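Local coordinates for protein CDA peptide synthetase I (Streptomyces coelicolor, PDB 5DU9) that belongs to the condensation-domain family of nonribosomal peptide synthetases, with a two-lobed fold related to the CoA-dependent acyltransferases, at residues I385-V396 / D408-Y416. The protein carries 1 engineered substitution. Residues are numbered along the deposited sequence; the frame is centred on the assembly and turned at random.
Sequences ISSGPTTDLNIV and DFEGNPQVY
The antiparallel hairpin of strands 393-398 and 404-411 pairs Asn394 with Glu410 and Val396 with Asp408 through two-way backbone hydrogen bonds, and Glu410 ties it to the loop ahead of it. With CG beside its backbone N (chi1 -51°) and the chain extended beyond, Glu410 sends its buried carboxylate to Ser387. The backbone N of Ser387 donates to Glu410 OE2 at 3.0 Å and its OG to Glu410 OE1 at 2.6 Å, both on the syn side but somewhat out of the carboxylate plane. Asn394 ND2 reaches the same OE1 at 2.9 Å, nearly along the C-O axis, its amide plane turned 63° from the carboxylate. Three donors thus fix the carboxylate's rotation, while Val396 CG2 packs against Glu410 CD. On the sheet face that carries Leu393, Ile395 and Phe409, Ile395 CG1 lies over the Phe409 ring, 4.1 Å from its centroid, in a CH-pi contact; helix 418-437 also touches Phe409. Farther along, Asn412 ND2 meets a lone pair of Thr390 O at 2.9 Å, and Tyr416 OH donates to Asp392 OD1 at 2.7 Å, an oxygen also hydrogen-bonded to Ser229 OG. Ser387 touches the bound (2S)-2-amino-N-butyl-propanamide, so Glu410 would act from the second shell, holding Ser387 at the edge of the ligand pocket in this condensation-domain fold.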
loop_
_atom_site.group_PDB
_atom_site.type_symbol
_atom_site.label_atom_id
_atom_site.label_comp_id
_atom_site.label_asym_id
_atom_site.label_seq_id
_atom_site.Cartn_x
_atom_site.Cartn_y
_atom_site.Cartn_z
ATOM N N ILE A 385 -6.005 5.589 -2.715
ATOM C CA ILE A 385 -7.461 5.609 -2.573
ATOM C C ILE A 385 -7.866 4.644 -1.468
ATOM O O ILE A 385 -8.652 4.991 -0.588
ATOM C CB ILE A 385 -8.175 5.240 -3.897
ATOM C CG1 ILE A 385 -7.916 6.309 -4.964
ATOM C CG2 ILE A 385 -9.676 5.065 -3.683
ATOM C CD1 ILE A 385 -8.449 7.698 -4.625
ATOM N N SER A 386 -7.323 3.433 -1.525
ATOM C CA SER A 386 -7.517 2.446 -0.472
ATOM C C SER A 386 -6.402 1.415 -0.555
ATOM O O SER A 386 -6.238 0.761 -1.579
ATOM C CB SER A 386 -8.882 1.776 -0.592
ATOM O OG SER A 386 -9.070 0.836 0.449
ATOM N N SER A 387 -5.628 1.276 0.518
ATOM C CA SER A 387 -4.445 0.419 0.494
ATOM C C SER A 387 -4.750 -1.037 0.844
ATOM O O SER A 387 -3.942 -1.919 0.567
ATOM C CB SER A 387 -3.371 0.958 1.449
ATOM O OG SER A 387 -3.660 0.651 2.806
ATOM N N GLY A 388 -5.912 -1.291 1.436
ATOM C CA GLY A 388 -6.288 -2.643 1.808
ATOM C C GLY A 388 -7.243 -2.662 2.983
ATOM O O GLY A 388 -7.408 -1.649 3.663
ATOM N N PRO A 389 -7.879 -3.815 3.235
ATOM C CA PRO A 389 -8.813 -3.918 4.359
ATOM C C PRO A 389 -8.087 -3.914 5.696
ATOM O O PRO A 389 -6.895 -4.212 5.740
ATOM C CB PRO A 389 -9.509 -5.256 4.118
ATOM C CG PRO A 389 -8.511 -6.058 3.375
ATOM C CD PRO A 389 -7.753 -5.092 2.508
ATOM N N THR A 390 -8.806 -3.592 6.765
ATOM C CA THR A 390 -8.195 -3.502 8.082
ATOM C C THR A 390 -9.169 -3.896 9.185
ATOM O O THR A 390 -10.384 -3.702 9.071
ATOM C CB THR A 390 -7.662 -2.072 8.346
ATOM O OG1 THR A 390 -7.008 -2.020 9.621
ATOM C CG2 THR A 390 -8.786 -1.057 8.304
ATOM N N THR A 391 -8.616 -4.476 10.246
ATOM C CA THR A 391 -9.373 -4.778 11.451
ATOM C C THR A 391 -9.444 -3.560 12.370
ATOM O O THR A 391 -10.235 -3.527 13.314
ATOM C CB THR A 391 -8.745 -5.947 12.230
ATOM O OG1 THR A 391 -7.389 -5.629 12.566
ATOM C CG2 THR A 391 -8.769 -7.220 11.401
ATOM N N ASP A 392 -8.618 -2.561 12.087
ATOM C CA ASP A 392 -8.512 -1.397 12.955
ATOM C C ASP A 392 -8.179 -0.148 12.135
ATOM O O ASP A 392 -9.081 0.572 11.704
ATOM C CB ASP A 392 -7.456 -1.656 14.038
ATOM C CG ASP A 392 -7.078 -0.407 14.813
ATOM O OD1 ASP A 392 -7.980 0.376 15.162
ATOM O OD2 ASP A 392 -5.871 -0.209 15.071
ATOM N N LEU A 393 -6.895 0.095 11.906
ATOM C CA LEU A 393 -6.451 1.338 11.276
ATOM C C LEU A 393 -5.205 1.156 10.418
ATOM O O LEU A 393 -4.237 0.528 10.849
ATOM C CB LEU A 393 -6.178 2.395 12.355
ATOM C CG LEU A 393 -5.710 3.780 11.901
ATOM C CD1 LEU A 393 -6.830 4.539 11.211
ATOM C CD2 LEU A 393 -5.178 4.566 13.093
ATOM N N ASN A 394 -5.235 1.707 9.205
ATOM C CA ASN A 394 -4.023 1.906 8.416
ATOM C C ASN A 394 -3.715 3.384 8.381
ATOM O O ASN A 394 -4.620 4.204 8.212
ATOM C CB ASN A 394 -4.155 1.412 6.967
ATOM C CG ASN A 394 -4.688 0.008 6.857
ATOM O OD1 ASN A 394 -4.309 -0.881 7.622
ATOM N ND2 ASN A 394 -5.562 -0.211 5.875
ATOM N N ILE A 395 -2.438 3.714 8.526
ATOM C CA ILE A 395 -1.959 5.076 8.351
ATOM C C ILE A 395 -1.052 5.083 7.132
ATOM O O ILE A 395 0.014 4.483 7.146
ATOM C CB ILE A 395 -1.202 5.582 9.589
ATOM C CG1 ILE A 395 -2.142 5.588 10.796
ATOM C CG2 ILE A 395 -0.642 6.976 9.334
ATOM C CD1 ILE A 395 -1.469 5.902 12.110
ATOM N N VAL A 396 -1.492 5.758 6.077
ATOM C CA VAL A 396 -0.799 5.735 4.799
ATOM C C VAL A 396 -0.284 7.130 4.475
ATOM O O VAL A 396 -1.039 8.102 4.518
ATOM C CB VAL A 396 -1.728 5.245 3.670
ATOM C CG1 VAL A 396 -0.961 5.099 2.362
ATOM C CG2 VAL A 396 -2.387 3.924 4.059
ATOM N N ASP A 408 -3.380 9.517 4.851
ATOM C CA ASP A 408 -4.667 8.832 4.825
ATOM C C ASP A 408 -4.833 7.977 6.073
ATOM O O ASP A 408 -3.985 7.133 6.373
ATOM C CB ASP A 408 -4.795 7.953 3.578
ATOM C CG ASP A 408 -5.159 8.743 2.334
ATOM O OD1 ASP A 408 -4.776 9.922 2.244
ATOM O OD2 ASP A 408 -5.843 8.183 1.451
ATOM N N PHE A 409 -5.911 8.221 6.808
ATOM C CA PHE A 409 -6.318 7.339 7.890
ATOM C C PHE A 409 -7.415 6.436 7.358
ATOM O O PHE A 409 -8.493 6.903 6.994
ATOM C CB PHE A 409 -6.798 8.128 9.109
ATOM C CG PHE A 409 -5.702 8.460 10.087
ATOM C CD1 PHE A 409 -4.465 8.895 9.643
ATOM C CD2 PHE A 409 -5.916 8.353 11.454
ATOM C CE1 PHE A 409 -3.455 9.203 10.541
ATOM C CE2 PHE A 409 -4.909 8.657 12.355
ATOM C CZ PHE A 409 -3.681 9.084 11.898
ATOM N N GLU A 410 -7.113 5.147 7.290
ATOM C CA GLU A 410 -8.040 4.149 6.782
ATOM C C GLU A 410 -8.560 3.326 7.947
ATOM O O GLU A 410 -7.845 2.474 8.477
ATOM C CB GLU A 410 -7.350 3.253 5.754
ATOM C CG GLU A 410 -6.614 4.014 4.662
ATOM C CD GLU A 410 -6.001 3.100 3.614
ATOM O OE1 GLU A 410 -5.617 1.965 3.961
ATOM O OE2 GLU A 410 -5.895 3.520 2.440
ATOM N N GLY A 411 -9.799 3.591 8.344
ATOM C CA GLY A 411 -10.376 2.974 9.525
ATOM C C GLY A 411 -11.416 1.917 9.221
ATOM O O GLY A 411 -12.245 2.085 8.325
ATOM N N ASN A 412 -11.369 0.823 9.976
ATOM C CA ASN A 412 -12.435 -0.166 9.959
ATOM C C ASN A 412 -13.749 0.527 10.326
ATOM O O ASN A 412 -13.833 1.174 11.369
ATOM C CB ASN A 412 -12.123 -1.306 10.930
ATOM C CG ASN A 412 -13.208 -2.372 10.957
ATOM O OD1 ASN A 412 -14.347 -2.110 11.336
ATOM N ND2 ASN A 412 -12.851 -3.586 10.561
ATOM N N PRO A 413 -14.780 0.405 9.471
ATOM C CA PRO A 413 -16.003 1.190 9.690
ATOM C C PRO A 413 -16.812 0.778 10.918
ATOM O O PRO A 413 -17.690 1.533 11.337
ATOM C CB PRO A 413 -16.805 0.949 8.408
ATOM C CG PRO A 413 -16.300 -0.337 7.871
ATOM C CD PRO A 413 -14.847 -0.384 8.229
ATOM N N GLN A 414 -16.532 -0.392 11.482
ATOM C CA GLN A 414 -17.198 -0.816 12.712
ATOM C C GLN A 414 -16.492 -0.247 13.943
ATOM O O GLN A 414 -16.992 -0.363 15.062
ATOM C CB GLN A 414 -17.253 -2.343 12.798
ATOM C CG GLN A 414 -18.105 -2.994 11.720
ATOM C CD GLN A 414 -18.116 -4.507 11.816
ATOM O OE1 GLN A 414 -17.375 -5.097 12.602
ATOM N NE2 GLN A 414 -18.962 -5.144 11.015
ATOM N N VAL A 415 -15.335 0.374 13.724
ATOM C CA VAL A 415 -14.523 0.934 14.801
ATOM C C VAL A 415 -14.494 2.459 14.732
ATOM O O VAL A 415 -14.604 3.135 15.755
ATOM C CB VAL A 415 -13.069 0.407 14.744
ATOM C CG1 VAL A 415 -12.258 0.925 15.931
ATOM C CG2 VAL A 415 -13.051 -1.114 14.710
ATOM N N TYR A 416 -14.341 2.989 13.520
ATOM C CA TYR A 416 -14.211 4.428 13.307
ATOM C C TYR A 416 -15.286 4.978 12.380
ATOM O O TYR A 416 -15.600 4.379 11.352
ATOM C CB TYR A 416 -12.844 4.768 12.707
ATOM C CG TYR A 416 -11.645 4.292 13.494
ATOM C CD1 TYR A 416 -11.075 5.086 14.480
ATOM C CD2 TYR A 416 -11.063 3.061 13.229
ATOM C CE1 TYR A 416 -9.970 4.656 15.192
ATOM C CE2 TYR A 416 -9.961 2.625 13.933
ATOM C CZ TYR A 416 -9.418 3.424 14.913
ATOM O OH TYR A 416 -8.319 2.985 15.615
#